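Local atomic coordinates of nickel-dependent hydrogenase large subunit (Allochromatium vinosum, PDB entry 3MYR), a protein that catalyses the reversible oxidation of molecular hydrogen at a nickel-iron centre, as the large subunit of a heterodimeric membrane-bound [NiFe] hydrogenase. Residues 116-130 and 172-186. Sequence-based numbering, arbitrary orientation.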
loop_
_atom_site.group_PDB
_atom_site.type_symbol
_atom_site.label_atom_id
_atom_site.label_comp_id
_atom_site.label_asym_id
_atom_site.label_seq_id
_atom_site.Cartn_x
_atom_site.Cartn_y
_atom_site.Cartn_z
ATOM N N TRP B 116 -4.667 -18.946 8.132
ATOM C CA TRP B 116 -4.668 -20.327 7.634
ATOM C C TRP B 116 -3.643 -21.116 8.429
ATOM O O TRP B 116 -3.638 -22.350 8.360
ATOM C CB TRP B 116 -4.232 -20.402 6.150
ATOM C CG TRP B 116 -4.957 -19.509 5.224
ATOM C CD1 TRP B 116 -4.538 -18.280 4.744
ATOM C CD2 TRP B 116 -6.271 -19.728 4.687
ATOM N NE1 TRP B 116 -5.506 -17.759 3.923
ATOM C CE2 TRP B 116 -6.583 -18.608 3.885
ATOM C CE3 TRP B 116 -7.214 -20.771 4.809
ATOM C CZ2 TRP B 116 -7.810 -18.499 3.186
ATOM C CZ3 TRP B 116 -8.429 -20.659 4.139
ATOM C CH2 TRP B 116 -8.723 -19.519 3.343
ATOM N N VAL B 117 -2.669 -20.396 9.011
ATOM C CA VAL B 117 -1.505 -20.985 9.683
ATOM C C VAL B 117 -1.625 -20.737 11.183
ATOM O O VAL B 117 -1.834 -19.592 11.619
ATOM C CB VAL B 117 -0.204 -20.320 9.177
ATOM C CG1 VAL B 117 0.993 -20.649 10.072
ATOM C CG2 VAL B 117 0.059 -20.706 7.699
ATOM N N ASP B 118 -1.550 -21.807 11.966
ATOM C CA ASP B 118 -1.629 -21.715 13.426
ATOM C C ASP B 118 -0.204 -21.679 14.022
ATOM O O ASP B 118 0.524 -22.671 14.036
ATOM C CB ASP B 118 -2.438 -22.913 13.936
ATOM C CG ASP B 118 -2.701 -22.866 15.452
ATOM O OD1 ASP B 118 -1.931 -22.207 16.178
ATOM O OD2 ASP B 118 -3.629 -23.571 15.922
ATOM N N VAL B 119 0.192 -20.543 14.541
ATOM C CA VAL B 119 1.539 -20.404 15.027
ATOM C C VAL B 119 1.826 -21.225 16.283
ATOM O O VAL B 119 2.939 -21.692 16.463
ATOM C CB VAL B 119 1.808 -18.912 15.339
ATOM C CG1 VAL B 119 3.141 -18.807 16.093
ATOM C CG2 VAL B 119 1.902 -18.168 13.976
ATOM N N VAL B 120 0.809 -21.433 17.122
ATOM C CA VAL B 120 1.015 -22.275 18.320
ATOM C C VAL B 120 1.219 -23.737 17.964
ATOM O O VAL B 120 2.111 -24.439 18.527
ATOM C CB VAL B 120 -0.146 -22.102 19.343
ATOM C CG1 VAL B 120 -0.031 -23.129 20.551
ATOM C CG2 VAL B 120 -0.109 -20.638 19.873
ATOM N N SER B 121 0.431 -24.203 17.000
ATOM C CA SER B 121 0.628 -25.551 16.475
ATOM C C SER B 121 2.059 -25.773 15.888
ATOM O O SER B 121 2.610 -26.833 16.074
ATOM C CB SER B 121 -0.487 -25.857 15.449
ATOM O OG SER B 121 -0.099 -26.948 14.651
ATOM N N ALA B 122 2.670 -24.758 15.235
ATOM C CA ALA B 122 4.091 -24.856 14.761
ATOM C C ALA B 122 5.055 -25.271 15.896
ATOM O O ALA B 122 6.019 -25.952 15.664
ATOM C CB ALA B 122 4.561 -23.501 14.148
ATOM N N LEU B 123 4.771 -24.900 17.138
ATOM C CA LEU B 123 5.653 -25.274 18.262
ATOM C C LEU B 123 5.689 -26.749 18.541
ATOM O O LEU B 123 6.574 -27.199 19.253
ATOM C CB LEU B 123 5.207 -24.577 19.557
ATOM C CG LEU B 123 5.134 -23.027 19.447
ATOM C CD1 LEU B 123 4.801 -22.470 20.854
ATOM C CD2 LEU B 123 6.466 -22.479 18.913
ATOM N N SER B 124 4.732 -27.506 18.007
ATOM C CA SER B 124 4.666 -28.969 18.210
ATOM C C SER B 124 5.353 -29.752 17.087
ATOM O O SER B 124 5.382 -30.971 17.139
ATOM C CB SER B 124 3.180 -29.446 18.102
ATOM O OG SER B 124 2.576 -29.108 19.277
ATOM N N ALA B 125 5.729 -29.080 16.009
ATOM C CA ALA B 125 6.236 -29.795 14.819
ATOM C C ALA B 125 7.519 -30.503 15.126
ATOM O O ALA B 125 8.342 -30.043 15.945
ATOM C CB ALA B 125 6.461 -28.822 13.661
ATOM N N ASP B 126 7.718 -31.607 14.447
ATOM C CA ASP B 126 9.015 -32.225 14.450
ATOM C C ASP B 126 9.858 -31.487 13.378
ATOM O O ASP B 126 9.456 -31.450 12.215
ATOM C CB ASP B 126 8.838 -33.719 14.117
ATOM C CG ASP B 126 10.202 -34.457 13.870
ATOM O OD1 ASP B 126 10.305 -35.290 12.961
ATOM O OD2 ASP B 126 11.176 -34.269 14.604
ATOM N N PRO B 127 11.076 -31.022 13.749
ATOM C CA PRO B 127 11.879 -30.237 12.825
ATOM C C PRO B 127 12.285 -31.060 11.594
ATOM O O PRO B 127 12.243 -30.560 10.487
ATOM C CB PRO B 127 13.106 -29.834 13.652
ATOM C CG PRO B 127 12.535 -29.747 15.113
ATOM C CD PRO B 127 11.538 -30.930 15.155
ATOM N N ARG B 128 12.565 -32.324 11.799
ATOM C CA ARG B 128 12.909 -33.196 10.697
ATOM C C ARG B 128 11.776 -33.433 9.707
ATOM O O ARG B 128 11.989 -33.381 8.513
ATOM C CB ARG B 128 13.483 -34.533 11.163
ATOM C CG ARG B 128 13.858 -35.372 9.961
ATOM C CD ARG B 128 14.539 -36.727 10.319
ATOM N NE ARG B 128 15.782 -36.521 11.081
ATOM C CZ ARG B 128 16.937 -36.098 10.551
ATOM N NH1 ARG B 128 17.038 -35.848 9.233
ATOM N NH2 ARG B 128 17.989 -35.906 11.349
ATOM N N ALA B 129 10.573 -33.716 10.202
ATOM C CA ALA B 129 9.410 -33.869 9.336
ATOM C C ALA B 129 9.125 -32.550 8.609
ATOM O O ALA B 129 8.666 -32.538 7.441
ATOM C CB ALA B 129 8.159 -34.356 10.166
ATOM N N THR B 130 9.396 -31.418 9.254
ATOM C CA THR B 130 9.115 -30.130 8.620
ATOM C C THR B 130 10.060 -29.957 7.409
ATOM O O THR B 130 9.647 -29.505 6.345
ATOM C CB THR B 130 9.353 -28.953 9.579
ATOM O OG1 THR B 130 8.529 -29.129 10.731
ATOM C CG2 THR B 130 9.006 -27.624 8.945
ATOM N N TRP B 172 -5.569 -19.029 17.852
ATOM C CA TRP B 172 -4.845 -20.304 17.784
ATOM C C TRP B 172 -5.736 -21.465 18.321
ATOM O O TRP B 172 -6.399 -21.336 19.363
ATOM C CB TRP B 172 -3.548 -20.205 18.608
ATOM C CG TRP B 172 -2.858 -18.867 18.394
ATOM C CD1 TRP B 172 -2.537 -17.948 19.370
ATOM C CD2 TRP B 172 -2.461 -18.278 17.141
ATOM N NE1 TRP B 172 -1.975 -16.839 18.794
ATOM C CE2 TRP B 172 -1.933 -16.992 17.437
ATOM C CE3 TRP B 172 -2.539 -18.691 15.800
ATOM C CZ2 TRP B 172 -1.435 -16.115 16.436
ATOM C CZ3 TRP B 172 -2.086 -17.809 14.782
ATOM C CH2 TRP B 172 -1.514 -16.546 15.112
ATOM N N GLY B 173 -5.714 -22.609 17.644
ATOM C CA GLY B 173 -6.483 -23.795 18.139
ATOM C C GLY B 173 -7.940 -23.749 17.665
ATOM O O GLY B 173 -8.702 -24.704 17.886
ATOM N N HIS B 174 -8.332 -22.690 16.949
ATOM C CA HIS B 174 -9.694 -22.648 16.361
ATOM C C HIS B 174 -9.816 -23.841 15.366
ATOM O O HIS B 174 -8.812 -24.196 14.683
ATOM C CB HIS B 174 -9.868 -21.325 15.601
ATOM C CG HIS B 174 -11.278 -21.052 15.150
ATOM N ND1 HIS B 174 -11.854 -21.690 14.068
ATOM C CD2 HIS B 174 -12.175 -20.114 15.553
ATOM C CE1 HIS B 174 -13.079 -21.232 13.888
ATOM N NE2 HIS B 174 -13.272 -20.233 14.734
ATOM N N PRO B 175 -11.025 -24.474 15.295
ATOM C CA PRO B 175 -11.202 -25.676 14.462
ATOM C C PRO B 175 -11.057 -25.360 12.963
ATOM O O PRO B 175 -10.767 -26.271 12.186
ATOM C CB PRO B 175 -12.644 -26.149 14.806
ATOM C CG PRO B 175 -13.323 -24.886 15.396
ATOM C CD PRO B 175 -12.186 -24.262 16.193
ATOM N N ALA B 176 -11.150 -24.078 12.577
ATOM C CA ALA B 176 -10.923 -23.695 11.172
ATOM C C ALA B 176 -9.456 -23.926 10.750
ATOM O O ALA B 176 -9.113 -23.990 9.554
ATOM C CB ALA B 176 -11.346 -22.210 10.934
ATOM N N TYR B 177 -8.562 -24.011 11.735
ATOM C CA TYR B 177 -7.128 -24.293 11.394
ATOM C C TYR B 177 -6.909 -25.775 11.139
ATOM O O TYR B 177 -7.255 -26.587 11.981
ATOM C CB TYR B 177 -6.179 -23.821 12.505
ATOM C CG TYR B 177 -6.005 -22.322 12.620
ATOM C CD1 TYR B 177 -6.376 -21.660 13.790
ATOM C CD2 TYR B 177 -5.341 -21.588 11.598
ATOM C CE1 TYR B 177 -6.137 -20.276 13.944
ATOM C CE2 TYR B 177 -5.063 -20.238 11.726
ATOM C CZ TYR B 177 -5.467 -19.581 12.916
ATOM O OH TYR B 177 -5.247 -18.231 13.004
ATOM N N ARG B 178 -6.391 -26.136 9.967
ATOM C CA ARG B 178 -6.372 -27.548 9.606
ATOM C C ARG B 178 -4.970 -28.107 9.294
ATOM O O ARG B 178 -4.814 -29.330 9.180
ATOM C CB ARG B 178 -7.317 -27.820 8.415
ATOM C CG ARG B 178 -8.819 -27.290 8.514
ATOM C CD ARG B 178 -9.475 -27.850 7.251
ATOM N NE ARG B 178 -10.464 -27.131 6.417
ATOM C CZ ARG B 178 -11.587 -26.721 6.896
ATOM N NH1 ARG B 178 -12.493 -26.127 6.136
ATOM N NH2 ARG B 178 -11.738 -26.818 8.217
ATOM N N LEU B 179 -3.981 -27.235 9.058
ATOM C CA LEU B 179 -2.604 -27.702 8.732
ATOM C C LEU B 179 -1.976 -28.539 9.844
ATOM O O LEU B 179 -2.098 -28.208 11.022
ATOM C CB LEU B 179 -1.658 -26.516 8.382
ATOM C CG LEU B 179 -2.089 -25.543 7.297
ATOM C CD1 LEU B 179 -0.978 -24.405 7.137
ATOM C CD2 LEU B 179 -2.326 -26.274 5.977
ATOM N N PRO B 180 -1.201 -29.544 9.477
ATOM C CA PRO B 180 -0.375 -30.252 10.477
ATOM C C PRO B 180 0.729 -29.309 11.047
ATOM O O PRO B 180 1.110 -28.325 10.400
ATOM C CB PRO B 180 0.290 -31.400 9.663
ATOM C CG PRO B 180 0.397 -30.818 8.244
ATOM C CD PRO B 180 -0.873 -29.919 8.085
ATOM N N PRO B 181 1.197 -29.582 12.285
ATOM C CA PRO B 181 2.302 -28.789 12.905
ATOM C C PRO B 181 3.456 -28.471 11.936
ATOM O O PRO B 181 3.884 -27.310 11.871
ATOM C CB PRO B 181 2.808 -29.703 14.006
ATOM C CG PRO B 181 1.478 -30.445 14.518
ATOM C CD PRO B 181 0.728 -30.704 13.136
ATOM N N GLU B 182 3.912 -29.480 11.167
ATOM C CA GLU B 182 4.988 -29.315 10.160
ATOM C C GLU B 182 4.694 -28.226 9.128
ATOM O O GLU B 182 5.581 -27.441 8.779
ATOM C CB GLU B 182 5.247 -30.660 9.425
ATOM C CG GLU B 182 5.931 -31.692 10.320
ATOM C CD GLU B 182 5.020 -32.181 11.511
ATOM O OE1 GLU B 182 5.627 -32.509 12.625
ATOM O OE2 GLU B 182 3.717 -32.175 11.321
ATOM N N ALA B 183 3.470 -28.197 8.578
ATOM C CA ALA B 183 3.167 -27.190 7.589
ATOM C C ALA B 183 3.131 -25.815 8.274
ATOM O O ALA B 183 3.515 -24.801 7.679
ATOM C CB ALA B 183 1.795 -27.498 6.880
ATOM N N ASN B 184 2.630 -25.761 9.512
ATOM C CA ASN B 184 2.603 -24.457 10.196
ATOM C C ASN B 184 4.017 -23.941 10.400
ATOM O O ASN B 184 4.269 -22.735 10.228
ATOM C CB ASN B 184 1.864 -24.550 11.535
ATOM C CG ASN B 184 0.328 -24.757 11.353
ATOM O OD1 ASN B 184 -0.299 -24.010 10.625
ATOM N ND2 ASN B 184 -0.260 -25.705 12.077
ATOM N N LEU B 185 4.942 -24.823 10.831
ATOM C CA LEU B 185 6.320 -24.373 11.114
ATOM C C LEU B 185 6.989 -23.916 9.814
ATOM O O LEU B 185 7.619 -22.877 9.789
ATOM C CB LEU B 185 7.156 -25.490 11.839
ATOM C CG LEU B 185 8.623 -25.117 12.176
ATOM C CD1 LEU B 185 8.728 -23.759 12.991
ATOM C CD2 LEU B 185 9.348 -26.295 12.895
ATOM N N MET B 186 6.707 -24.604 8.702
ATOM C CA MET B 186 7.275 -24.265 7.443
ATOM C C MET B 186 6.822 -22.843 7.021
ATOM O O MET B 186 7.621 -22.020 6.572
ATOM C CB MET B 186 6.840 -25.274 6.386
ATOM C CG MET B 186 7.391 -24.949 4.987
ATOM S SD MET B 186 6.837 -26.195 3.725
ATOM C CE MET B 186 5.213 -25.518 3.376
HETATM O O HOH W 1 -3.702 -24.481 10.198
#
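Asp118, the N-cap of the short, weakly bonded helix 119-122, meets Asn184 of helix 181-201 in a peripheral helical part of the [NiFe] hydrogenase large subunit, away from the metal sites. Asp118 OD1 accepts from Ser121 N, and weakly from Val120 N, while Asp118 OD2 takes Gly173 N at 2.9 Å, from above the carboxylate plane. CG anti to the backbone N (chi1 -175°) puts one carboxylate oxygen at the helix amides and the other at Gly173 N, and Asp118 CB rests over the face of the Tyr177 ring as a CH-pi contact. An amide suits position 184 because it can accept and donate: Asn184 OD1 receives Asp118 N at 2.9 Å, tilted well out of the carbonyl plane, and ND2 donates to Ser121 OG, so both ends have a partner, the ND2 bond being the weaker. Val119 CB lies over the six-membered ring of Trp172, 4.2 Å from its centroid, while Val120 CG2 touches CG of the same indole, whose NE1 bonds to Phe167 O. Further along, small Ala122 and Ala125 let helix 181-201 come close, their CB atoms meeting Leu185 CB at 4.0 and 3.9 Å. Glu182 lays CG against Ala129 CB, and its bend at chi2 (67°) brings Glu182 OE1 to Asp126 N, which meets it on the anti side at 2.9 Å, nearly straight at 167°. One shell out, Thr130 OG1 donates to Asp126 O, Tyr177 OH is anchored on Leu114 O, and a water bridges Leu179 N and Trp116 O, 2.8 Å from the latter oxygen.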